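Local coordinates for protein superoxide reductase (Giardia intestinalis, PDB 4D7P) that probably reduces superoxide to hydrogen peroxide at a mononuclear iron centre, at residues K16-P21 and A36-P41; H29-C34 and V79-V84; E44-G49 and Y98-G103; I51-I56 and L64-Q69. One frame throughout, in Å; residues are numbered along the deposited sequence.

Contact 1: residues K16-P21 and A36-P41. With FE (Fe (III) ion), chain B.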
loop_
_atom_site.group_PDB
_atom_site.type_symbol
_atom_site.label_atom_id
_atom_site.label_comp_id
_atom_site.label_asym_id
_atom_site.label_seq_id
_atom_site.Cartn_x
_atom_site.Cartn_y
_atom_site.Cartn_z
ATOM N N LYS A 16 20.988 14.734 14.299
ATOM C CA LYS A 16 20.440 16.011 13.844
ATOM C C LYS A 16 19.139 15.783 13.061
ATOM O O LYS A 16 18.139 16.471 13.290
ATOM C CB LYS A 16 21.465 16.772 12.984
ATOM C CG LYS A 16 21.671 18.249 13.374
ATOM C CD LYS A 16 22.817 18.902 12.585
ATOM C CE LYS A 16 22.990 20.387 12.921
ATOM N NZ LYS A 16 21.952 21.263 12.300
ATOM N N GLU A 17 19.163 14.813 12.145
ATOM C CA GLU A 17 17.989 14.429 11.350
ATOM C C GLU A 17 17.205 13.330 12.083
ATOM O O GLU A 17 17.804 12.419 12.670
ATOM C CB GLU A 17 18.423 13.963 9.950
ATOM C CG GLU A 17 17.297 13.498 9.032
ATOM C CD GLU A 17 17.809 12.964 7.696
ATOM O OE1 GLU A 17 18.425 13.740 6.934
ATOM O OE2 GLU A 17 17.595 11.764 7.407
ATOM N N LYS A 18 15.874 13.418 12.065
ATOM C CA LYS A 18 15.057 12.523 12.882
ATOM C C LYS A 18 14.132 11.641 12.045
ATOM O O LYS A 18 13.432 12.109 11.144
ATOM C CB LYS A 18 14.236 13.325 13.900
ATOM C CG LYS A 18 15.039 14.352 14.701
ATOM C CD LYS A 18 16.099 13.711 15.604
ATOM C CE LYS A 18 16.838 14.775 16.425
ATOM N NZ LYS A 18 17.848 14.208 17.367
ATOM N N HIS A 19 14.143 10.352 12.360
ATOM C CA HIS A 19 13.342 9.365 11.650
ATOM C C HIS A 19 12.265 8.772 12.586
ATOM O O HIS A 19 11.285 8.192 12.127
ATOM C CB HIS A 19 14.225 8.232 11.097
ATOM C CG HIS A 19 15.094 8.605 9.926
ATOM N ND1 HIS A 19 16.358 9.136 10.076
ATOM C CD2 HIS A 19 14.921 8.434 8.591
ATOM C CE1 HIS A 19 16.904 9.321 8.884
ATOM N NE2 HIS A 19 16.058 8.891 7.964
ATOM N N VAL A 20 12.445 8.905 13.898
ATOM C CA VAL A 20 11.600 8.152 14.824
ATOM C C VAL A 20 10.153 8.629 14.835
ATOM O O VAL A 20 9.889 9.791 15.116
ATOM C CB VAL A 20 12.155 8.213 16.236
ATOM C CG1 VAL A 20 11.240 7.432 17.188
ATOM C CG2 VAL A 20 13.570 7.657 16.247
ATOM N N PRO A 21 9.205 7.727 14.530
ATOM C CA PRO A 21 7.795 8.135 14.458
ATOM C C PRO A 21 7.189 8.493 15.822
ATOM O O PRO A 21 6.815 7.597 16.585
ATOM C CB PRO A 21 7.102 6.902 13.853
ATOM C CG PRO A 21 7.990 5.755 14.206
ATOM C CD PRO A 21 9.392 6.303 14.189
ATOM N N ALA A 36 9.550 14.035 15.978
ATOM C CA ALA A 36 8.713 14.801 16.904
ATOM C C ALA A 36 8.917 16.310 16.771
ATOM O O ALA A 36 7.949 17.070 16.735
ATOM C CB ALA A 36 8.972 14.357 18.341
ATOM N N THR A 37 10.177 16.733 16.684
ATOM C CA THR A 37 10.522 18.152 16.650
ATOM C C THR A 37 10.923 18.597 15.242
ATOM O O THR A 37 10.498 19.655 14.772
ATOM C CB THR A 37 11.665 18.464 17.643
ATOM O OG1 THR A 37 11.323 17.950 18.937
ATOM C CG2 THR A 37 11.924 19.976 17.739
ATOM N N VAL A 38 11.734 17.785 14.569
ATOM C CA VAL A 38 12.125 18.075 13.192
ATOM C C VAL A 38 11.444 17.130 12.197
ATOM O O VAL A 38 11.489 15.907 12.354
ATOM C CB VAL A 38 13.641 17.964 13.002
ATOM C CG1 VAL A 38 14.043 18.598 11.686
ATOM C CG2 VAL A 38 14.368 18.614 14.167
ATOM N N MET A 39 10.811 17.690 11.175
ATOM C CA MET A 39 10.182 16.862 10.160
ATOM C C MET A 39 11.232 16.316 9.207
ATOM O O MET A 39 12.009 17.078 8.636
ATOM C CB MET A 39 9.137 17.651 9.388
ATOM C CG MET A 39 8.326 16.790 8.440
ATOM S SD MET A 39 7.073 15.764 9.267
ATOM C CE MET A 39 6.012 17.020 9.984
ATOM N N HIS A 40 11.254 14.998 9.039
ATOM C CA HIS A 40 12.181 14.349 8.107
ATOM C C HIS A 40 11.990 14.878 6.694
ATOM O O HIS A 40 10.884 15.258 6.335
ATOM C CB HIS A 40 11.968 12.836 8.138
ATOM C CG HIS A 40 12.877 12.065 7.231
ATOM N ND1 HIS A 40 12.646 11.933 5.878
ATOM C CD2 HIS A 40 14.001 11.354 7.494
ATOM C CE1 HIS A 40 13.591 11.177 5.347
ATOM N NE2 HIS A 40 14.423 10.811 6.308
ATOM N N PRO A 41 13.071 14.936 5.898
ATOM C CA PRO A 41 12.929 15.357 4.502
ATOM C C PRO A 41 11.903 14.565 3.691
ATOM O O PRO A 41 11.558 13.408 3.982
ATOM C CB PRO A 41 14.342 15.153 3.936
ATOM C CG PRO A 41 15.222 15.432 5.105
ATOM C CD PRO A 41 14.487 14.859 6.301
HETATM FE FE FE B . 16.278 9.604 6.069
HETATM O O HOH W 1 9.988 11.287 17.259
#

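Contact 2: residues H29-C34 and V79-V84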
loop_
_atom_site.group_PDB
_atom_site.type_symbol
_atom_site.label_atom_id
_atom_site.label_comp_id
_atom_site.label_asym_id
_atom_site.label_seq_id
_atom_site.Cartn_x
_atom_site.Cartn_y
_atom_site.Cartn_z
ATOM N N HIS A 29 -7.396 7.068 18.984
ATOM C CA HIS A 29 -6.828 7.803 17.867
ATOM C C HIS A 29 -5.330 8.007 18.039
ATOM O O HIS A 29 -4.878 8.434 19.106
ATOM C CB HIS A 29 -7.495 9.159 17.729
ATOM C CG HIS A 29 -7.100 9.876 16.490
ATOM N ND1 HIS A 29 -7.748 9.692 15.289
ATOM C CD2 HIS A 29 -6.088 10.741 16.247
ATOM C CE1 HIS A 29 -7.166 10.432 14.363
ATOM N NE2 HIS A 29 -6.159 11.081 14.919
ATOM N N VAL A 30 -4.570 7.749 16.982
ATOM C CA VAL A 30 -3.116 7.839 17.043
ATOM C C VAL A 30 -2.604 8.782 15.957
ATOM O O VAL A 30 -2.813 8.524 14.782
ATOM C CB VAL A 30 -2.450 6.459 16.860
ATOM C CG1 VAL A 30 -0.939 6.592 16.915
ATOM C CG2 VAL A 30 -2.952 5.473 17.909
ATOM N N ASP A 31 -1.968 9.885 16.347
ATOM C CA ASP A 31 -1.352 10.805 15.379
ATOM C C ASP A 31 0.143 10.589 15.335
ATOM O O ASP A 31 0.783 10.543 16.379
ATOM C CB ASP A 31 -1.639 12.272 15.730
ATOM C CG ASP A 31 -3.086 12.647 15.518
ATOM O OD1 ASP A 31 -3.519 12.730 14.349
ATOM O OD2 ASP A 31 -3.791 12.860 16.520
ATOM N N ILE A 32 0.697 10.483 14.131
ATOM C CA ILE A 32 2.116 10.206 13.957
ATOM C C ILE A 32 2.820 11.248 13.089
ATOM O O ILE A 32 2.274 11.687 12.076
ATOM C CB ILE A 32 2.337 8.821 13.314
ATOM C CG1 ILE A 32 1.705 7.723 14.175
ATOM C CG2 ILE A 32 3.822 8.589 13.066
ATOM C CD1 ILE A 32 1.799 6.359 13.575
ATOM N N ARG A 33 4.025 11.643 13.495
ATOM C CA ARG A 33 4.914 12.439 12.646
ATOM C C ARG A 33 6.371 12.038 12.864
ATOM O O ARG A 33 6.766 11.684 13.982
ATOM C CB ARG A 33 4.741 13.939 12.910
ATOM C CG ARG A 33 4.868 14.334 14.353
ATOM C CD ARG A 33 4.966 15.849 14.480
ATOM N NE ARG A 33 6.293 16.347 14.115
ATOM C CZ ARG A 33 6.522 17.507 13.503
ATOM N NH1 ARG A 33 5.508 18.293 13.161
ATOM N NH2 ARG A 33 7.765 17.877 13.216
ATOM N N CYS A 34 7.153 12.082 11.789
ATOM C CA CYS A 34 8.582 11.777 11.839
ATOM C C CYS A 34 9.421 13.012 11.493
ATOM O O CYS A 34 9.394 13.475 10.352
ATOM C CB CYS A 34 8.919 10.654 10.864
ATOM S SG CYS A 34 7.741 9.294 10.839
ATOM N N VAL A 79 3.729 12.129 7.930
ATOM C CA VAL A 79 2.746 12.079 8.991
ATOM C C VAL A 79 1.760 10.954 8.709
ATOM O O VAL A 79 1.662 10.459 7.573
ATOM C CB VAL A 79 1.975 13.406 9.107
ATOM C CG1 VAL A 79 2.947 14.557 9.324
ATOM C CG2 VAL A 79 1.181 13.656 7.850
ATOM N N ALA A 80 1.022 10.559 9.736
ATOM C CA ALA A 80 -0.057 9.603 9.561
ATOM C C ALA A 80 -1.018 9.653 10.736
ATOM O O ALA A 80 -0.682 10.169 11.803
ATOM C CB ALA A 80 0.507 8.165 9.392
ATOM N N SER A 81 -2.224 9.128 10.544
ATOM C CA SER A 81 -3.042 8.826 11.708
ATOM C C SER A 81 -3.843 7.543 11.531
ATOM O O SER A 81 -4.155 7.122 10.417
ATOM C CB SER A 81 -3.965 10.004 12.058
ATOM O OG SER A 81 -4.707 10.463 10.948
ATOM N N PHE A 82 -4.128 6.917 12.663
ATOM C CA PHE A 82 -4.882 5.682 12.721
ATOM C C PHE A 82 -5.926 5.814 13.788
ATOM O O PHE A 82 -5.857 6.703 14.638
ATOM C CB PHE A 82 -3.975 4.509 13.037
ATOM C CG PHE A 82 -2.889 4.306 12.033
ATOM C CD1 PHE A 82 -1.763 5.108 12.037
ATOM C CD2 PHE A 82 -2.995 3.311 11.071
ATOM C CE1 PHE A 82 -0.754 4.920 11.111
ATOM C CE2 PHE A 82 -1.992 3.118 10.150
ATOM C CZ PHE A 82 -0.868 3.931 10.168
ATOM N N ARG A 83 -6.903 4.927 13.758
ATOM C CA ARG A 83 -7.837 4.873 14.858
ATOM C C ARG A 83 -8.024 3.408 15.179
ATOM O O ARG A 83 -8.610 2.663 14.405
ATOM C CB ARG A 83 -9.146 5.560 14.503
ATOM C CG ARG A 83 -10.038 5.817 15.699
ATOM C CD ARG A 83 -11.107 6.833 15.373
ATOM N NE ARG A 83 -11.022 7.980 16.260
ATOM C CZ ARG A 83 -10.939 9.241 15.859
ATOM N NH1 ARG A 83 -10.938 9.534 14.570
ATOM N NH2 ARG A 83 -10.861 10.213 16.757
ATOM N N VAL A 84 -7.492 2.998 16.317
ATOM C CA VAL A 84 -7.376 1.590 16.616
ATOM C C VAL A 84 -8.687 0.972 17.075
ATOM O O VAL A 84 -9.255 1.363 18.086
ATOM C CB VAL A 84 -6.300 1.348 17.687
ATOM C CG1 VAL A 84 -6.223 -0.134 18.029
ATOM C CG2 VAL A 84 -4.956 1.856 17.190
#

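Contact 3: residues E44-G49 and Y98-G103. With FE (Fe (III) ion), chain B.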
loop_
_atom_site.group_PDB
_atom_site.type_symbol
_atom_site.label_atom_id
_atom_site.label_comp_id
_atom_site.label_asym_id
_atom_site.label_seq_id
_atom_site.Cartn_x
_atom_site.Cartn_y
_atom_site.Cartn_z
ATOM N N GLU A 44 12.172 13.398 -3.782
ATOM C CA GLU A 44 12.120 12.244 -4.668
ATOM C C GLU A 44 13.269 11.283 -4.424
ATOM O O GLU A 44 13.162 10.090 -4.729
ATOM C CB GLU A 44 12.113 12.693 -6.122
ATOM C CG GLU A 44 10.901 13.521 -6.456
ATOM C CD GLU A 44 10.806 13.861 -7.924
ATOM O OE1 GLU A 44 11.863 13.918 -8.595
ATOM O OE2 GLU A 44 9.669 14.067 -8.405
ATOM N N LYS A 45 14.367 11.794 -3.874
ATOM C CA LYS A 45 15.543 10.959 -3.649
ATOM C C LYS A 45 15.771 10.651 -2.164
ATOM O O LYS A 45 16.573 9.775 -1.823
ATOM C CB LYS A 45 16.790 11.618 -4.249
ATOM C CG LYS A 45 16.772 11.711 -5.772
ATOM C CD LYS A 45 18.019 12.432 -6.302
ATOM C CE LYS A 45 17.891 12.694 -7.787
ATOM N NZ LYS A 45 17.681 11.434 -8.565
ATOM N N HIS A 46 15.061 11.353 -1.281
ATOM C CA HIS A 46 15.141 11.064 0.155
ATOM C C HIS A 46 13.770 11.228 0.800
ATOM O O HIS A 46 13.213 12.335 0.838
ATOM C CB HIS A 46 16.159 11.970 0.856
ATOM C CG HIS A 46 16.395 11.613 2.299
ATOM N ND1 HIS A 46 16.924 12.502 3.209
ATOM C CD2 HIS A 46 16.169 10.465 2.981
ATOM C CE1 HIS A 46 17.027 11.913 4.390
ATOM N NE2 HIS A 46 16.569 10.680 4.282
ATOM N N TYR A 47 13.225 10.129 1.304
ATOM C CA TYR A 47 11.845 10.137 1.765
ATOM C C TYR A 47 11.570 9.057 2.800
ATOM O O TYR A 47 12.237 8.024 2.823
ATOM C CB TYR A 47 10.904 9.960 0.573
ATOM C CG TYR A 47 11.191 8.720 -0.283
ATOM C CD1 TYR A 47 10.582 7.510 0.004
ATOM C CD2 TYR A 47 12.052 8.775 -1.377
ATOM C CE1 TYR A 47 10.819 6.385 -0.762
ATOM C CE2 TYR A 47 12.302 7.630 -2.168
ATOM C CZ TYR A 47 11.668 6.440 -1.840
ATOM O OH TYR A 47 11.871 5.288 -2.582
ATOM N N ILE A 48 10.606 9.314 3.674
ATOM C CA ILE A 48 10.005 8.237 4.431
ATOM C C ILE A 48 8.784 7.818 3.631
ATOM O O ILE A 48 7.851 8.603 3.412
ATOM C CB ILE A 48 9.643 8.644 5.866
ATOM C CG1 ILE A 48 10.916 8.652 6.717
ATOM C CG2 ILE A 48 8.624 7.674 6.468
ATOM C CD1 ILE A 48 10.729 9.329 8.070
ATOM N N GLY A 49 8.837 6.587 3.142
ATOM C CA GLY A 49 7.857 6.095 2.200
ATOM C C GLY A 49 6.646 5.508 2.878
ATOM O O GLY A 49 5.528 5.601 2.350
ATOM N N TYR A 98 9.787 3.934 7.491
ATOM C CA TYR A 98 10.805 3.469 6.548
ATOM C C TYR A 98 11.330 4.621 5.702
ATOM O O TYR A 98 10.573 5.246 4.958
ATOM C CB TYR A 98 10.248 2.369 5.620
ATOM C CG TYR A 98 11.034 2.236 4.325
ATOM C CD1 TYR A 98 12.326 1.712 4.328
ATOM C CD2 TYR A 98 10.498 2.652 3.104
ATOM C CE1 TYR A 98 13.070 1.608 3.156
ATOM C CE2 TYR A 98 11.235 2.543 1.921
ATOM C CZ TYR A 98 12.526 2.023 1.960
ATOM O OH TYR A 98 13.283 1.909 0.806
ATOM N N CYS A 99 12.623 4.891 5.812
ATOM C CA CYS A 99 13.277 5.886 4.976
ATOM C C CYS A 99 14.144 5.172 3.953
ATOM O O CYS A 99 14.864 4.233 4.297
ATOM C CB CYS A 99 14.121 6.836 5.817
ATOM S SG CYS A 99 15.294 7.819 4.853
ATOM N N ASN A 100 14.080 5.605 2.698
ATOM C CA ASN A 100 14.799 4.883 1.651
ATOM C C ASN A 100 16.298 4.908 1.906
ATOM O O ASN A 100 16.984 3.917 1.688
ATOM C CB ASN A 100 14.488 5.455 0.265
ATOM C CG ASN A 100 15.047 6.857 0.075
ATOM O OD1 ASN A 100 14.853 7.734 0.920
ATOM N ND2 ASN A 100 15.748 7.070 -1.030
ATOM N N LEU A 101 16.810 6.025 2.406
ATOM C CA LEU A 101 18.249 6.127 2.601
ATOM C C LEU A 101 18.672 5.501 3.920
ATOM O O LEU A 101 19.756 4.935 4.017
ATOM C CB LEU A 101 18.706 7.586 2.541
ATOM C CG LEU A 101 18.590 8.264 1.173
ATOM C CD1 LEU A 101 19.086 9.701 1.239
ATOM C CD2 LEU A 101 19.346 7.478 0.103
ATOM N N HIS A 102 17.813 5.571 4.933
ATOM C CA HIS A 102 18.265 5.289 6.293
ATOM C C HIS A 102 17.561 4.147 7.006
ATOM O O HIS A 102 17.770 3.943 8.201
ATOM C CB HIS A 102 18.151 6.562 7.123
ATOM C CG HIS A 102 18.989 7.679 6.589
ATOM N ND1 HIS A 102 18.504 8.953 6.404
ATOM C CD2 HIS A 102 20.279 7.700 6.169
ATOM C CE1 HIS A 102 19.456 9.715 5.895
ATOM N NE2 HIS A 102 20.544 8.979 5.745
ATOM N N GLY A 103 16.743 3.400 6.277
ATOM C CA GLY A 103 16.150 2.193 6.824
ATOM C C GLY A 103 14.982 2.435 7.757
ATOM O O GLY A 103 14.380 3.515 7.748
HETATM FE FE FE B . 16.278 9.604 6.069
HETATM O O HOH W 2 11.935 2.688 -1.165
#

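Contact 4: residues I51-I56 and L64-Q69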
loop_
_atom_site.group_PDB
_atom_site.type_symbol
_atom_site.label_atom_id
_atom_site.label_comp_id
_atom_site.label_asym_id
_atom_site.label_seq_id
_atom_site.Cartn_x
_atom_site.Cartn_y
_atom_site.Cartn_z
ATOM N N ILE A 51 4.629 4.658 6.854
ATOM C CA ILE A 51 4.513 4.710 8.294
ATOM C C ILE A 51 3.508 3.627 8.619
ATOM O O ILE A 51 2.348 3.705 8.195
ATOM C CB ILE A 51 4.041 6.081 8.794
ATOM C CG1 ILE A 51 5.099 7.159 8.526
ATOM C CG2 ILE A 51 3.698 6.018 10.265
ATOM C CD1 ILE A 51 4.573 8.570 8.737
ATOM N N ARG A 52 3.958 2.580 9.299
ATOM C CA ARG A 52 3.066 1.489 9.675
ATOM C C ARG A 52 2.809 1.521 11.154
ATOM O O ARG A 52 3.703 1.873 11.922
ATOM C CB ARG A 52 3.664 0.136 9.289
ATOM C CG ARG A 52 3.753 -0.073 7.808
ATOM C CD ARG A 52 4.911 -0.958 7.443
ATOM N NE ARG A 52 4.540 -2.365 7.402
ATOM C CZ ARG A 52 5.421 -3.354 7.522
ATOM N NH1 ARG A 52 6.702 -3.058 7.703
ATOM N NH2 ARG A 52 5.033 -4.627 7.481
ATOM N N LEU A 53 1.594 1.139 11.545
ATOM C CA LEU A 53 1.229 1.015 12.947
ATOM C C LEU A 53 0.857 -0.429 13.260
ATOM O O LEU A 53 0.025 -1.029 12.579
ATOM C CB LEU A 53 0.061 1.950 13.312
ATOM C CG LEU A 53 -0.288 1.982 14.806
ATOM C CD1 LEU A 53 0.898 2.505 15.611
ATOM C CD2 LEU A 53 -1.544 2.820 15.101
ATOM N N PHE A 54 1.497 -0.978 14.284
ATOM C CA PHE A 54 1.225 -2.332 14.750
ATOM C C PHE A 54 0.617 -2.299 16.145
ATOM O O PHE A 54 1.018 -1.487 16.979
ATOM C CB PHE A 54 2.506 -3.177 14.795
ATOM C CG PHE A 54 3.168 -3.366 13.465
ATOM C CD1 PHE A 54 4.078 -2.432 12.988
ATOM C CD2 PHE A 54 2.910 -4.492 12.707
ATOM C CE1 PHE A 54 4.689 -2.607 11.765
ATOM C CE2 PHE A 54 3.526 -4.673 11.474
ATOM C CZ PHE A 54 4.408 -3.729 11.005
ATOM N N GLY A 55 -0.343 -3.186 16.395
ATOM C CA GLY A 55 -0.752 -3.485 17.762
ATOM C C GLY A 55 -0.208 -4.818 18.268
ATOM O O GLY A 55 -0.312 -5.836 17.586
ATOM N N ILE A 56 0.372 -4.825 19.464
ATOM C CA ILE A 56 0.796 -6.076 20.087
ATOM C C ILE A 56 -0.350 -6.632 20.931
ATOM O O ILE A 56 -0.779 -6.002 21.906
ATOM C CB ILE A 56 2.023 -5.899 20.969
ATOM C CG1 ILE A 56 3.055 -5.019 20.268
ATOM C CG2 ILE A 56 2.619 -7.247 21.310
ATOM C CD1 ILE A 56 3.472 -5.523 18.938
ATOM N N LEU A 64 0.481 -7.348 15.337
ATOM C CA LEU A 64 -0.536 -7.273 14.296
ATOM C C LEU A 64 -0.527 -5.918 13.567
ATOM O O LEU A 64 -0.722 -4.879 14.193
ATOM C CB LEU A 64 -1.904 -7.524 14.929
ATOM C CG LEU A 64 -3.158 -7.585 14.067
ATOM C CD1 LEU A 64 -3.115 -8.794 13.125
ATOM C CD2 LEU A 64 -4.390 -7.639 14.962
ATOM N N GLU A 65 -0.296 -5.920 12.257
ATOM C CA GLU A 65 -0.280 -4.663 11.520
ATOM C C GLU A 65 -1.692 -4.140 11.382
ATOM O O GLU A 65 -2.573 -4.818 10.860
ATOM C CB GLU A 65 0.356 -4.811 10.137
ATOM C CG GLU A 65 0.578 -3.449 9.476
ATOM C CD GLU A 65 1.169 -3.545 8.086
ATOM O OE1 GLU A 65 2.386 -3.769 7.959
ATOM O OE2 GLU A 65 0.414 -3.392 7.113
ATOM N N LEU A 66 -1.907 -2.932 11.875
ATOM C CA LEU A 66 -3.226 -2.331 11.824
ATOM C C LEU A 66 -3.436 -1.628 10.506
ATOM O O LEU A 66 -4.556 -1.611 9.980
ATOM C CB LEU A 66 -3.416 -1.355 12.987
ATOM C CG LEU A 66 -3.023 -1.942 14.348
ATOM C CD1 LEU A 66 -3.180 -0.887 15.415
ATOM C CD2 LEU A 66 -3.868 -3.172 14.668
ATOM N N GLY A 67 -2.366 -1.042 9.972
ATOM C CA GLY A 67 -2.448 -0.370 8.685
ATOM C C GLY A 67 -1.127 0.256 8.276
ATOM O O GLY A 67 -0.143 0.169 9.008
ATOM N N CYS A 68 -1.105 0.881 7.102
ATOM C CA CYS A 68 0.130 1.386 6.521
ATOM C C CYS A 68 -0.141 2.623 5.705
ATOM O O CYS A 68 -0.860 2.557 4.696
ATOM C CB CYS A 68 0.800 0.324 5.640
ATOM S SG CYS A 68 2.300 0.893 4.737
ATOM N N GLN A 69 0.425 3.746 6.144
ATOM C CA GLN A 69 0.397 4.988 5.387
ATOM C C GLN A 69 1.547 5.005 4.394
ATOM O O GLN A 69 2.718 5.108 4.778
ATOM C CB GLN A 69 0.499 6.213 6.298
ATOM C CG GLN A 69 0.575 7.554 5.546
ATOM C CD GLN A 69 -0.725 7.888 4.823
ATOM O OE1 GLN A 69 -1.716 8.237 5.451
ATOM N NE2 GLN A 69 -0.721 7.785 3.492
#

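Contact 1: residues K16-P21 and A36-P41
Lys-18 and His-40 mark the point where two loops pass closest, CA to CA 5.9 Å, with the end-to-end directions of 16-21 and 36-41 about 110° apart. These loops supply one side of the mononuclear iron site of superoxide reductase. His-19 and His-40 hold iron as neighbouring equatorial ligands, through His-19 NE2 at 2.0 Å from the metal and His-40 NE2 at 2.2 Å. His-46, His-102 and Cys-99 supply the other bonds, His-46 lying across the iron from His-19 and His-102 across from His-40. The shared metal presses the two rings together: CD2 of His-40 sits over one face of the His-19 imidazole, displaced toward its rim, while their planes are inclined at 58°. Behind the metal, His-40 ND1 donates to a lone pair of Pro-41 O, in the plane of that carbonyl, at 2.6 Å. This bond, with the metal bond, fixes the rotation of the imidazole and may make it a slightly stronger donor to iron. Lys-18 O lies at the edge of the His-40 ring, nearest to His-40 CB. Farther out, one water joins Val-20 O to Ala-36 N, the second link being weak. Glu-17 belongs to the metal site too. CG anti to the backbone N (chi1 178°) and an extended chain carry its carboxylate past the Pro-41 ring to the side of the iron opposite Cys-99 SG, where Glu-17 OE2 stops 2.9 Å from the metal and 3.5 Å from His-40 NE2.

Contact 2: residues H29-C34 and V79-V84
His-29 and Arg-83 face each other at one end of an antiparallel strand pair, and their side chains pack ring against guanidinium. With CG of His-29 anti to its backbone N (chi1 -172°), the imidazole lies back over the neighbouring strand, and the bent Arg-83 chain brings its guanidinium against it. His-29 ND1 sits over the centre of one guanidinium face, 3.3 Å from Arg-83 CZ; the planes are inclined at 48°, a packing contact and not a hydrogen bond. The far nitrogen, His-29 NE2, makes a weak bond to Asp-31 OD1 at 3.2 Å, which steadies the ring beside Ser-81 CB, while Phe-82 O lies over one of its faces. Ser-81 itself turns OG between its backbone N and carbonyl carbon (chi1 51°), where it bonds Ser-81 OG of the second subunit. On the other side of the sheet the residues are apolar. Ile-32 reaches along with CD1 to Phe-82 CE1, 3.8 Å away, and lays its CB beside that of Ala-80. Four backbone bonds join the pairs Val-30 with Phe-82 and Ile-32 with Ala-80, the shortest being Ile-32 N to Ala-80 O at 2.7 Å. Strand 29-34 is the middle of a three-stranded sheet, flanked by 21-26 and 79-83. Val-30 and Ile-32 pack onto Leu-93 and Ala-95 of strand 90-99, while Phe-82 meets Leu-53 of strand 48-57.

Contact 3: residues E44-G49 and Y98-G103
Asn-100 lies flat against Tyr-47 and ties together two loops of the iron site, just past the antiparallel pair of Ile-48 with Cys-99, in a turn closed by a classic beta bulge, His-102 and Gly-103 both facing Cys-99. Starting from CB, Asn-100 makes a CH-pi contact, its CB 4.0 Å from the centroid of the Tyr-47 ring. Next, CG lies over the rim of that ring, 3.6 Å from Tyr-47 CE2, and amide and ring planes are within 8° of parallel. OD1 accepts from Tyr-47 N at 2.9 Å, the donor standing above the carbonyl plane. ND2 donates to Lys-45 O, also at 2.9 Å, with that oxygen in the amide plane. Both ends of the amide are thus gripped by the backbone on either side of His-46, which makes Asn-100 a second-shell support for this ligand. Iron is bound by His-46 NE2, Cys-99 SG and His-102 ND1, with His-19 and His-40 completing the bonds. Cys-99 SG also takes a weak bond from His-102 N. Cys-99 SG meets the His-46 ring at its edge, and Leu-101 CD1 covers one face, 3.7 Å from the imidazole centroid.

Contact 4: residues I51-I56 and L64-Q69
Arg-52 meets Glu-65 diagonally across the ladder because of how the two chains turn: Arg-52 starts beside its backbone N (chi1 -67°) and kinks at chi3 (91°), while Glu-65 runs straight out with CG anti to its own N (chi1 -170°). The result is a buried salt bridge in which one oxygen takes both donors, Arg-52 NE to Glu-65 OE1 at 2.6 Å and, more weakly, Arg-52 NH2 to Glu-65 OE1 at 2.8 Å. Guanidinium and carboxylate stand nearly perpendicular, and NE reaches OE1 from above the carboxylate plane. Glu-65 OE2 is taken by Trp-72 NE1 of the second subunit, so both oxygens of the acid are satisfied. The Phe-54 ring helps confine the pair: its CZ lies over the centre of the guanidinium, and Glu-65 CB packs 3.4 Å from Phe-54 CE2. On the far side of the arginine stem, Cys-68 SG rests 3.5 Å from Arg-52 CG. Away from the salt bridge, leucines meet, Leu-66 CD1 4.1 Å from Leu-53 CD2. Beneath the side chains the backbone bonds change register, since Leu-53 N donates to Gly-67 O at 3.2 Å whereas Leu-53 O accepts from Leu-66 N at 2.8 Å. Gly-67, Cys-68 and Gln-69 pair with a strand of the second subunit, carrying the sheet across the interface. Leu-66 and Gly-67 both facing Leu-53 make a classic beta bulge, here set in a beta hairpin of the immunoglobulin-like sandwich of the desulfoferrodoxin family.

In the fold
From the N terminus, the chain passes the iron in 16-21 and folds back after strand 29-34, so contact 1 closes first. Contact 2 crosses it, since its opening strand lies inside that loop and finds its partner only at 79-84; Cys-34 and His-40 join the two. Contact 3 opens at 44-49, after contact 1 has closed, crosses contact 2 and closes last, at 98-103, completing the iron site that contact 1 began. Contact 4 is a short-range hairpin nested within both contacts 2 and 3. Contacts 2 and 4 lie in facing sheets and pack together through Phe-82, Leu-53 and Ile-51, whereas contacts 3 and 4 share strand 48-57.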